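Local coordinates for CaaX farnesyltransferase alpha subunit Ram2 (Aspergillus fumigatus, PDB 4L9P), which pairs with a beta subunit to form a protein farnesyltransferase, which probably attaches farnesyl groups to the cysteine of CaaX-type protein C-termini, at residues I81-R94 against W111-I125. The protein carries 1 engineered substitution. Residues are numbered along the deposited sequence; the frame is centred on the assembly and turned at random. Where two conformers were deposited one is given.
Sequences ISMNPAHYTVWIYR and WLNKVALKHLKNYQI. With FII ([(3,7,11-trimethyl-dodeca-2,6,10-trienyloxycarbamoyl)-methyl]-phosphonic acid), chain Q; EDO (1,2-ethanediol), chain F.
Trp91 fills a hole formed by Leu112, Val115, Gln124 and Ile125. Gln124 CB lies over one face of the indole, 3.3 Å from Trp91 CD1, as a CH-pi contact. Gln124 then bends at chi2 (70°), so that CG lies 3.7 Å from Tyr88 CA and NE2 packs on Tyr88 CB; NE2 also bonds to the backbone of the bound peptide. Ile81 CD1 covers the opposite face of the indole. At its far end, Leu112 CD1 is 3.6 Å from Trp91 CH2, and Ile125 CG1 is 3.6 Å from Trp91 CZ2. The pyrrole N-H is also held: Trp91 NE1 donates to Pro85 O at 2.8 Å, which helps fix the ring's rotation. Asn122 ND2 adds a weak bond to the same oxygen, while Asn122 OD1 caps helix 123-133. Arg94 reaches Trp111 with an extended chain and lays its guanidinium on one indole face, the planes 25° apart. Arg94 CZ sits 3.7 Å from the centroid of the six-membered ring, a cation-pi contact; NH2 makes a salt bridge with Glu108, and NH1 a hydrogen bond with Thr77. The His119 side faces solvent. Pro85 CG makes a CH-pi contact over the imidazole face, but two waters link His119 NE2 to Ile81 O and Ser82 O. The helix pairs 71-83/88-100 and 105-118/123-133 thus pack side by side, as in the alpha-alpha superhelix of prenyltransferase alpha subunit repeats.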
ATOM      1  N   ILE A  81     -15.018  20.893   7.649  1.00 10.13           N
ATOM      2  CA  ILE A  81     -14.589  20.306   6.365  1.00 10.27           C
ATOM      3  C   ILE A  81     -13.996  21.336   5.415  1.00 12.41           C
ATOM      4  O   ILE A  81     -13.002  21.013   4.709  1.00 13.29           O
ATOM      5  CB  ILE A  81     -15.756  19.493   5.704  1.00  9.91           C
ATOM      6  CG1 ILE A  81     -15.947  18.204   6.500  1.00 10.45           C
ATOM      7  CG2 ILE A  81     -15.480  19.207   4.196  1.00 10.44           C
ATOM      8  CD1 ILE A  81     -17.289  17.468   6.210  1.00 11.60           C
ATOM      9  N   SER A  82     -14.552  22.551   5.413  1.00 13.62           N
ATOM     10  CA  SER A  82     -13.980  23.623   4.571  1.00 14.71           C
ATOM     11  C   SER A  82     -12.551  23.967   5.012  1.00 15.87           C
ATOM     12  O   SER A  82     -11.728  24.347   4.190  1.00 18.60           O
ATOM     13  CB  SER A  82     -14.881  24.877   4.571  1.00 18.31           C
ATOM     14  OG  SER A  82     -14.681  25.705   5.709  1.00 20.61           O
ATOM     15  N   MET A  83     -12.262  23.843   6.298  1.00 12.96           N
ATOM     16  CA  MET A  83     -10.903  24.117   6.802  1.00 13.56           C
ATOM     17  C   MET A  83      -9.957  22.943   6.690  1.00 14.11           C
ATOM     18  O   MET A  83      -8.761  23.127   6.455  1.00 15.71           O
ATOM     19  CB  MET A  83     -10.951  24.597   8.261  1.00 15.16           C
ATOM     20  CG  MET A  83     -11.552  26.020   8.374  1.00 16.93           C
ATOM     21  SD  MET A  83     -11.590  26.547  10.102  1.00 18.40           S
ATOM     22  CE  MET A  83     -13.021  25.714  10.670  1.00 16.84           C
ATOM     23  N   ASN A  84     -10.485  21.732   6.843  1.00 12.94           N
ATOM     24  CA  ASN A  84      -9.670  20.508   6.867  1.00 12.11           C
ATOM     25  C   ASN A  84     -10.501  19.320   6.394  1.00 10.61           C
ATOM     26  O   ASN A  84     -11.154  18.647   7.194  1.00 10.67           O
ATOM     27  CB  ASN A  84      -9.145  20.245   8.259  1.00 12.85           C
ATOM     28  CG  ASN A  84      -8.323  18.979   8.335  1.00 13.67           C
ATOM     29  OD1 ASN A  84      -7.992  18.365   7.294  1.00 13.38           O
ATOM     30  ND2 ASN A  84      -7.999  18.553   9.561  1.00 14.10           N
ATOM     31  N   PRO A  85     -10.504  19.072   5.091  1.00 10.71           N
ATOM     32  CA  PRO A  85     -11.333  17.982   4.571  1.00 10.10           C
ATOM     33  C   PRO A  85     -10.717  16.614   4.900  1.00 10.05           C
ATOM     34  O   PRO A  85     -11.362  15.609   4.641  1.00 10.77           O
ATOM     35  CB  PRO A  85     -11.313  18.207   3.045  1.00 11.54           C
ATOM     36  CG  PRO A  85     -10.052  18.891   2.796  1.00 13.74           C
ATOM     37  CD  PRO A  85      -9.850  19.829   4.001  1.00 13.31           C
ATOM     38  N   ALA A  86      -9.537  16.571   5.484  1.00  9.99           N
ATOM     39  CA  ALA A  86      -8.953  15.288   5.917  1.00 11.79           C
ATOM     40  C   ALA A  86      -9.216  14.980   7.400  1.00 12.44           C
ATOM     41  O   ALA A  86      -8.539  14.159   8.018  1.00 14.16           O
ATOM     42  CB  ALA A  86      -7.441  15.276   5.613  1.00 13.49           C
ATOM     43  N   HIS A  87     -10.232  15.618   7.985  1.00 10.12           N
ATOM     44  CA  HIS A  87     -10.601  15.323   9.381  1.00  9.80           C
ATOM     45  C   HIS A  87     -11.581  14.170   9.336  1.00  9.22           C
ATOM     46  O   HIS A  87     -12.779  14.375   9.118  1.00 10.69           O
ATOM     47  CB  HIS A  87     -11.231  16.606   9.935  1.00 10.37           C
ATOM     48  CG  HIS A  87     -11.457  16.614  11.412  1.00 11.29           C
ATOM     49  ND1 HIS A  87     -12.319  15.742  12.057  1.00 12.51           N
ATOM     50  CD2 HIS A  87     -11.007  17.481  12.367  1.00 11.71           C
ATOM     51  CE1 HIS A  87     -12.333  16.034  13.347  1.00 12.35           C
ATOM     52  NE2 HIS A  87     -11.523  17.072  13.568  1.00 12.00           N
ATOM     53  N   TYR A  88     -11.109  12.931   9.509  1.00  7.94           N
ATOM     54  CA  TYR A  88     -11.993  11.771   9.249  1.00  7.81           C
ATOM     55  C   TYR A  88     -13.167  11.756  10.239  1.00  7.90           C
ATOM     56  O   TYR A  88     -14.271  11.292   9.879  1.00  9.04           O
ATOM     57  CB  TYR A  88     -11.192  10.427   9.293  1.00  8.16           C
ATOM     58  CG  TYR A  88     -10.486  10.168  10.597  1.00  8.09           C
ATOM     59  CD1 TYR A  88     -11.153   9.526  11.653  1.00  7.49           C
ATOM     60  CD2 TYR A  88      -9.194  10.652  10.820  1.00  7.23           C
ATOM     61  CE1 TYR A  88     -10.561   9.292  12.848  1.00  8.16           C
ATOM     62  CE2 TYR A  88      -8.576  10.452  12.043  1.00  7.53           C
ATOM     63  CZ  TYR A  88      -9.283   9.779  13.076  1.00  7.10           C
ATOM     64  OH  TYR A  88      -8.680   9.641  14.308  1.00  7.82           O
ATOM     65  N   THR A  89     -12.924  12.170  11.481  1.00  8.74           N
ATOM     66  CA  THR A  89     -14.016  12.104  12.481  1.00  8.26           C
ATOM     67  C   THR A  89     -15.224  12.984  12.053  1.00  8.27           C
ATOM     68  O   THR A  89     -16.368  12.561  12.156  1.00  9.69           O
ATOM     69  CB  THR A  89     -13.521  12.614  13.822  1.00  8.84           C
ATOM     70  OG1 THR A  89     -12.426  11.788  14.261  1.00 10.09           O
ATOM     71  CG2 THR A  89     -14.626  12.563  14.903  1.00 10.49           C
ATOM     72  N   VAL A  90     -14.950  14.179  11.539  1.00  8.16           N
ATOM     73  CA  VAL A  90     -16.092  15.090  11.271  1.00  8.45           C
ATOM     74  C   VAL A  90     -16.955  14.550  10.132  1.00  8.23           C
ATOM     75  O   VAL A  90     -18.174  14.732  10.125  1.00  8.91           O
ATOM     76  CB  VAL A  90     -15.596  16.509  10.987  1.00 11.24           C
ATOM     77  CG1 VAL A  90     -15.004  16.666   9.622  1.00 12.57           C
ATOM     78  CG2 VAL A  90     -16.783  17.508  11.095  1.00 12.90           C
ATOM     79  N   TRP A  91     -16.368  13.824   9.159  1.00  8.16           N
ATOM     80  CA  TRP A  91     -17.197  13.252   8.088  1.00  8.67           C
ATOM     81  C   TRP A  91     -18.111  12.150   8.623  1.00  9.48           C
ATOM     82  O   TRP A  91     -19.276  12.038   8.213  1.00  9.81           O
ATOM     83  CB  TRP A  91     -16.267  12.606   7.027  1.00  7.32           C
ATOM     84  CG  TRP A  91     -15.599  13.560   6.139  1.00  7.13           C
ATOM     85  CD1 TRP A  91     -14.295  14.079   6.235  1.00  6.75           C
ATOM     86  CD2 TRP A  91     -16.181  14.166   4.999  1.00  7.68           C
ATOM     87  NE1 TRP A  91     -14.065  14.961   5.189  1.00  7.38           N
ATOM     88  CE2 TRP A  91     -15.208  15.028   4.423  1.00  8.06           C
ATOM     89  CE3 TRP A  91     -17.448  14.097   4.415  1.00  9.09           C
ATOM     90  CZ2 TRP A  91     -15.452  15.732   3.255  1.00  9.27           C
ATOM     91  CZ3 TRP A  91     -17.680  14.820   3.244  1.00 10.98           C
ATOM     92  CH2 TRP A  91     -16.695  15.614   2.669  1.00 10.77           C
ATOM     93  N   ILE A  92     -17.576  11.300   9.493  1.00 10.10           N
ATOM     94  CA  ILE A  92     -18.422  10.250  10.033  1.00 11.10           C
ATOM     95  C   ILE A  92     -19.568  10.832  10.874  1.00  9.70           C
ATOM     96  O   ILE A  92     -20.724  10.377  10.760  1.00 10.10           O
ATOM     97  CB  ILE A  92     -17.574   9.289  10.891  1.00 13.50           C
ATOM     98  CG1 ILE A  92     -16.588   8.578   9.936  1.00 16.30           C
ATOM     99  CG2 ILE A  92     -18.444   8.284  11.682  1.00 13.93           C
ATOM    100  CD1 ILE A  92     -15.470   8.061  10.611  1.00 19.42           C
ATOM    101  N   TYR A  93     -19.274  11.869  11.671  1.00  9.29           N
ATOM    102  CA  TYR A  93     -20.323  12.512  12.453  1.00  9.69           C
ATOM    103  C   TYR A  93     -21.339  13.206  11.504  1.00  8.94           C
ATOM    104  O   TYR A  93     -22.547  13.114  11.719  1.00  9.64           O
ATOM    105  CB  TYR A  93     -19.655  13.501  13.395  1.00 10.95           C
ATOM    106  CG  TYR A  93     -20.604  14.265  14.265  1.00 14.56           C
ATOM    107  CD1 TYR A  93     -21.518  13.638  15.026  1.00 17.44           C
ATOM    108  CD2 TYR A  93     -20.533  15.668  14.293  1.00 16.20           C
ATOM    109  CE1 TYR A  93     -22.432  14.412  15.870  1.00 17.44           C
ATOM    110  CE2 TYR A  93     -21.361  16.428  15.079  1.00 18.18           C
ATOM    111  CZ  TYR A  93     -22.313  15.803  15.872  1.00 18.06           C
ATOM    112  OH  TYR A  93     -23.133  16.632  16.637  1.00 19.54           O
ATOM    113  N   ARG A  94     -20.874  13.853  10.440  1.00  9.24           N
ATOM    114  CA  ARG A  94     -21.779  14.446   9.456  1.00  8.80           C
ATOM    115  C   ARG A  94     -22.751  13.416   8.913  1.00  9.55           C
ATOM    116  O   ARG A  94     -23.941  13.694   8.828  1.00  9.56           O
ATOM    117  CB  ARG A  94     -20.972  15.122   8.313  1.00  8.56           C
ATOM    118  CG  ARG A  94     -21.848  15.735   7.255  1.00  8.48           C
ATOM    119  CD  ARG A  94     -21.010  16.480   6.189  1.00  8.79           C
ATOM    120  NE  ARG A  94     -21.900  17.137   5.226  1.00  8.39           N
ATOM    121  CZ  ARG A  94     -22.301  18.394   5.337  1.00  8.96           C
ATOM    122  NH1 ARG A  94     -21.920  19.109   6.389  1.00  9.80           N
ATOM    123  NH2 ARG A  94     -23.109  18.906   4.400  1.00  9.41           N
ATOM    124  N   TRP A 111     -23.688  19.062  -2.792  1.00  9.77           N
ATOM    125  CA  TRP A 111     -22.640  19.717  -1.967  1.00  9.94           C
ATOM    126  C   TRP A 111     -21.318  18.906  -2.023  1.00  8.56           C
ATOM    127  O   TRP A 111     -20.222  19.487  -2.222  1.00  9.28           O
ATOM    128  CB  TRP A 111     -23.140  19.830  -0.531  1.00 11.74           C
ATOM    129  CG  TRP A 111     -22.095  20.285   0.422  1.00 14.23           C
ATOM    130  CD1 TRP A 111     -21.734  21.587   0.686  1.00 16.37           C
ATOM    131  CD2 TRP A 111     -21.276  19.463   1.264  1.00 14.61           C
ATOM    132  NE1 TRP A 111     -20.711  21.613   1.643  1.00 16.87           N
ATOM    133  CE2 TRP A 111     -20.435  20.327   2.019  1.00 16.09           C
ATOM    134  CE3 TRP A 111     -21.185  18.083   1.469  1.00 14.39           C
ATOM    135  CZ2 TRP A 111     -19.510  19.837   2.941  1.00 15.66           C
ATOM    136  CZ3 TRP A 111     -20.262  17.603   2.384  1.00 15.52           C
ATOM    137  CH2 TRP A 111     -19.424  18.489   3.098  1.00 15.24           C
ATOM    138  N   LEU A 112     -21.413  17.581  -1.875  1.00  7.51           N
ATOM    139  CA  LEU A 112     -20.218  16.732  -1.865  1.00  7.53           C
ATOM    140  C   LEU A 112     -19.472  16.850  -3.189  1.00  6.77           C
ATOM    141  O   LEU A 112     -18.237  16.866  -3.199  1.00  7.01           O
ATOM    142  CB  LEU A 112     -20.674  15.285  -1.620  1.00  6.64           C
ATOM    143  CG  LEU A 112     -19.482  14.317  -1.457  1.00  6.58           C
ATOM    144  CD1 LEU A 112     -18.579  14.660  -0.258  1.00  8.37           C
ATOM    145  CD2 LEU A 112     -20.052  12.887  -1.352  1.00  7.44           C
ATOM    146  N   ASN A 113     -20.200  16.967  -4.300  1.00  7.14           N
ATOM    147  CA  ASN A 113     -19.523  17.089  -5.593  1.00  6.52           C
ATOM    148  C   ASN A 113     -18.602  18.322  -5.605  1.00  7.15           C
ATOM    149  O   ASN A 113     -17.500  18.283  -6.176  1.00  7.05           O
ATOM    150  CB  ASN A 113     -20.531  17.305  -6.714  1.00  7.34           C
ATOM    151  CG  ASN A 113     -21.327  16.079  -7.049  1.00  8.20           C
ATOM    152  OD1 ASN A 113     -21.024  14.962  -6.604  1.00  7.12           O
ATOM    153  ND2 ASN A 113     -22.398  16.271  -7.822  1.00  9.34           N
ATOM    154  N   LYS A 114     -19.037  19.425  -5.014  1.00  7.24           N
ATOM    155  CA  LYS A 114     -18.195  20.619  -4.950  1.00  8.27           C
ATOM    156  C   LYS A 114     -16.945  20.411  -4.108  1.00  8.12           C
ATOM    157  O   LYS A 114     -15.859  20.893  -4.453  1.00  9.95           O
ATOM    158  CB  LYS A 114     -19.030  21.807  -4.360  1.00 11.26           C
ATOM    159  CG  LYS A 114     -20.187  22.203  -5.290  1.00 15.37           C
ATOM    160  CD  LYS A 114     -21.182  23.131  -4.565  1.00 20.14           C
ATOM    161  CE  LYS A 114     -22.605  23.090  -5.191  1.00 24.52           C
ATOM    162  NZ  LYS A 114     -23.682  23.986  -4.606  1.00 26.94           N
ATOM    163  N   VAL A 115     -17.087  19.713  -2.984  1.00  7.87           N
ATOM    164  CA  VAL A 115     -15.938  19.399  -2.155  1.00  8.25           C
ATOM    165  C   VAL A 115     -14.951  18.487  -2.903  1.00  6.04           C
ATOM    166  O   VAL A 115     -13.732  18.699  -2.874  1.00  6.84           O
ATOM    167  CB  VAL A 115     -16.381  18.719  -0.805  1.00  8.69           C
ATOM    168  CG1 VAL A 115     -15.135  18.542   0.114  1.00  9.40           C
ATOM    169  CG2 VAL A 115     -17.433  19.583  -0.039  1.00 10.56           C
ATOM    170  N   ALA A 116     -15.504  17.486  -3.602  1.00  6.53           N
ATOM    171  CA  ALA A 116     -14.715  16.503  -4.341  1.00  6.81           C
ATOM    172  C   ALA A 116     -13.901  17.206  -5.449  1.00  7.22           C
ATOM    173  O   ALA A 116     -12.776  16.846  -5.704  1.00  9.25           O
ATOM    174  CB  ALA A 116     -15.627  15.396  -4.939  1.00  7.26           C
ATOM    175  N   LEU A 117     -14.515  18.208  -6.092  1.00  7.81           N
ATOM    176  CA  LEU A 117     -13.846  18.972  -7.194  1.00  9.06           C
ATOM    177  C   LEU A 117     -12.748  19.871  -6.641  1.00 12.12           C
ATOM    178  O   LEU A 117     -11.826  20.218  -7.376  1.00 13.93           O
ATOM    179  CB  LEU A 117     -14.880  19.806  -7.962  1.00  9.67           C
ATOM    180  CG  LEU A 117     -15.780  18.975  -8.882  1.00  9.43           C
ATOM    181  CD1 LEU A 117     -16.944  19.856  -9.397  1.00 10.06           C
ATOM    182  CD2 LEU A 117     -14.927  18.471 -10.042  1.00 11.30           C
ATOM    183  N   LYS A 118     -12.780  20.185  -5.356  1.00 12.51           N
ATOM    184  CA  LYS A 118     -11.768  21.065  -4.775  1.00 14.32           C
ATOM    185  C   LYS A 118     -10.585  20.278  -4.248  1.00 13.81           C
ATOM    186  O   LYS A 118      -9.473  20.821  -4.189  1.00 16.17           O
ATOM    187  CB  LYS A 118     -12.322  21.903  -3.636  1.00 17.92           C
ATOM    188  CG  LYS A 118     -13.149  23.095  -4.066  1.00 22.91           C
ATOM    189  CD  LYS A 118     -13.560  23.870  -2.787  1.00 27.15           C
ATOM    190  CE  LYS A 118     -14.555  25.006  -3.086  1.00 30.04           C
ATOM    191  NZ  LYS A 118     -14.935  25.830  -1.862  1.00 32.26           N
ATOM    192  N   HIS A 119     -10.780  19.024  -3.854  1.00 11.89           N
ATOM    193  CA  HIS A 119      -9.750  18.275  -3.110  1.00 12.32           C
ATOM    194  C   HIS A 119      -9.554  16.904  -3.704  1.00 13.65           C
ATOM    195  O   HIS A 119     -10.217  15.983  -3.389  1.00 14.20           O
ATOM    196  CB  HIS A 119     -10.186  18.106  -1.651  1.00 12.80           C
ATOM    197  CG  HIS A 119     -10.425  19.402  -0.949  1.00 13.53           C
ATOM    198  ND1 HIS A 119      -9.389  20.221  -0.561  1.00 13.77           N
ATOM    199  CD2 HIS A 119     -11.566  20.020  -0.542  1.00 15.64           C
ATOM    200  CE1 HIS A 119      -9.874  21.270   0.085  1.00 16.36           C
ATOM    201  NE2 HIS A 119     -11.187  21.183   0.097  1.00 16.91           N
ATOM    202  N   LEU A 120      -8.264  16.652  -4.055  0.71 17.64           N
ATOM    203  CA  LEU A 120      -7.811  15.332  -4.542  0.71 20.23           C
ATOM    204  C   LEU A 120      -7.115  14.385  -3.507  0.71 19.41           C
ATOM    205  O   LEU A 120      -6.742  14.806  -2.409  0.71 19.66           O
ATOM    206  CB  LEU A 120      -7.027  15.498  -5.855  0.71 23.68           C
ATOM    207  CG  LEU A 120      -7.965  15.952  -7.015  0.71 26.19           C
ATOM    208  CD1 LEU A 120      -9.418  15.462  -6.754  0.71 26.90           C
ATOM    209  CD2 LEU A 120      -8.062  17.452  -7.343  0.71 27.67           C
ATOM    210  N   LYS A 121      -7.009  13.104  -3.840  0.71 18.10           N
ATOM    211  CA  LYS A 121      -6.477  12.078  -2.936  0.71 17.59           C
ATOM    212  C   LYS A 121      -6.972  12.115  -1.515  0.71 15.98           C
ATOM    213  O   LYS A 121      -6.197  12.371  -0.558  0.71 17.54           O
ATOM    214  CB  LYS A 121      -4.959  12.036  -2.923  0.71 18.98           C
ATOM    215  CG  LYS A 121      -4.471  11.315  -4.047  0.71 20.76           C
ATOM    216  CD  LYS A 121      -2.999  11.581  -4.141  0.71 22.31           C
ATOM    217  CE  LYS A 121      -2.444  11.148  -5.469  0.71 23.90           C
ATOM    218  NZ  LYS A 121      -1.135  11.733  -5.573  0.71 25.63           N
ATOM    219  N   ASN A 122      -8.234  11.780  -1.365  0.71 11.80           N
ATOM    220  CA  ASN A 122      -8.874  11.914  -0.068  0.71  9.74           C
ATOM    221  C   ASN A 122      -9.772  10.714   0.151  0.71  9.22           C
ATOM    222  O   ASN A 122     -10.672  10.429  -0.629  0.71 11.00           O
ATOM    223  CB  ASN A 122      -9.576  13.279  -0.058  0.71  9.16           C
ATOM    224  CG  ASN A 122     -10.302  13.582   1.245  0.71 10.13           C
ATOM    225  OD1 ASN A 122     -11.162  12.797   1.657  0.71  8.82           O
ATOM    226  ND2 ASN A 122     -10.118  14.859   1.776  0.71 12.34           N
ATOM    227  N   TYR A 123      -9.481   9.958   1.192  0.71  8.58           N
ATOM    228  CA  TYR A 123     -10.320   8.797   1.524  0.71  8.65           C
ATOM    229  C   TYR A 123     -11.740   9.146   1.960  0.71  8.17           C
ATOM    230  O   TYR A 123     -12.693   8.414   1.620  0.71  8.62           O
ATOM    231  CB  TYR A 123      -9.681   8.012   2.654  0.71  7.20           C
ATOM    232  CG  TYR A 123      -8.581   7.058   2.223  0.71  8.01           C
ATOM    233  CD1 TYR A 123      -7.257   7.481   2.201  0.71  7.61           C
ATOM    234  CD2 TYR A 123      -8.889   5.737   1.822  0.71  7.40           C
ATOM    235  CE1 TYR A 123      -6.220   6.578   1.888  0.71  7.64           C
ATOM    236  CE2 TYR A 123      -7.812   4.882   1.466  0.71  7.45           C
ATOM    237  CZ  TYR A 123      -6.516   5.345   1.503  0.71  7.74           C
ATOM    238  OH  TYR A 123      -5.451   4.493   1.173  0.71  9.62           O
ATOM    239  N   GLN A 124     -11.902  10.276   2.657  0.71  5.98           N
ATOM    240  CA  GLN A 124     -13.138  10.557   3.355  0.71  5.93           C
ATOM    241  C   GLN A 124     -14.191  10.942   2.342  0.71  5.85           C
ATOM    242  O   GLN A 124     -15.323  10.468   2.444  0.71  5.48           O
ATOM    243  CB  GLN A 124     -12.910  11.748   4.297  0.71  5.89           C
ATOM    244  CG  GLN A 124     -12.125  11.380   5.589  0.71  6.59           C
ATOM    245  CD  GLN A 124     -10.693  11.063   5.304  0.71  7.61           C
ATOM    246  OE1 GLN A 124      -9.986  11.859   4.681  0.71  8.63           O
ATOM    247  NE2 GLN A 124     -10.248   9.892   5.768  0.71  8.33           N
ATOM    248  N   ILE A 125     -13.834  11.782   1.358  1.00  5.75           N
ATOM    249  CA  ILE A 125     -14.895  12.288   0.482  1.00  5.56           C
ATOM    250  C   ILE A 125     -15.539  11.136  -0.313  1.00  4.66           C
ATOM    251  O   ILE A 125     -16.749  11.095  -0.575  1.00  6.19           O
ATOM    252  CB  ILE A 125     -14.224  13.291  -0.530  1.00  8.08           C
ATOM    253  CG1 ILE A 125     -13.978  14.612   0.198  1.00 10.07           C
ATOM    254  CG2 ILE A 125     -15.010  13.483  -1.840  1.00 10.07           C
ATOM    255  CD1 ILE A 125     -12.964  15.507  -0.624  1.00 10.94           C
TER
HETATM  256  C1  FII Q 608      -0.126   0.942   6.746  1.00 11.11           C
HETATM  257  C2  FII Q 608      -0.670   1.895   5.715  1.00 10.84           C
HETATM  258  C6  FII Q 608      -1.593   2.920   6.223  1.00 12.73           C
HETATM  259  C10 FII Q 608      -0.572   1.506   4.297  1.00 10.00           C
HETATM  260  C11 FII Q 608      -1.159   2.325   3.148  1.00  9.72           C
HETATM  261  C12 FII Q 608       0.007   3.146   2.523  1.00  8.89           C
HETATM  262  C15 FII Q 608      -0.196   3.689   1.112  1.00 10.93           C
HETATM  263  C18 FII Q 608       0.913   4.501   0.456  1.00 11.22           C
HETATM  264  C22 FII Q 608      -1.617   3.770   0.653  1.00 14.30           C
HETATM  265  C23 FII Q 608      -1.785   3.945  -0.848  1.00 17.67           C
HETATM  266  C24 FII Q 608      -3.182   4.276  -1.214  1.00 15.94           C
HETATM  267  C27 FII Q 608      -3.240   4.873  -2.584  1.00 12.41           C
HETATM  268  C30 FII Q 608      -3.416   3.872  -3.713  1.00 12.96           C
HETATM  269  C34 FII Q 608      -3.781   6.251  -2.637  1.00 12.41           C
HETATM  270  C35 FII Q 608      -4.181   6.921  -3.935  1.00 13.03           C
HETATM  271  O36 FII Q 608      -3.330   8.016  -4.224  1.00 11.83           O
HETATM  272  N42 FII Q 608      -1.992   7.734  -4.275  1.00 10.47           N
HETATM  273  C43 FII Q 608      -1.522   7.610  -5.591  1.00  7.89           C
HETATM  274  O44 FII Q 608      -2.225   7.688  -6.609  1.00  8.17           O
HETATM  275  C45 FII Q 608      -0.019   7.382  -5.662  1.00  5.97           C
HETATM  276  P46 FII Q 608       0.519   6.313  -7.096  1.00  4.74           P
HETATM  277  O49 FII Q 608      -0.389   5.142  -7.094  1.00  5.05           O
HETATM  278  O50 FII Q 608       0.494   7.155  -8.334  1.00  7.34           O
HETATM  279  O51 FII Q 608       1.961   5.945  -6.687  1.00  5.07           O
HETATM  280  C1  EDO F 403     -12.798  17.292  17.169  1.00 17.31           C
HETATM  281  O1  EDO F 403     -12.853  16.074  16.379  1.00 16.62           O
HETATM  282  C2  EDO F 403     -11.318  17.658  17.337  1.00 15.66           C
HETATM  283  O2  EDO F 403     -10.799  18.176  16.105  1.00 14.52           O
HETATM  284  O   HOH W   1     -13.155  21.646   1.942  1.00 28.98           O
HETATM  285  O   HOH W   2     -12.014  23.729   1.234  1.00 47.37           O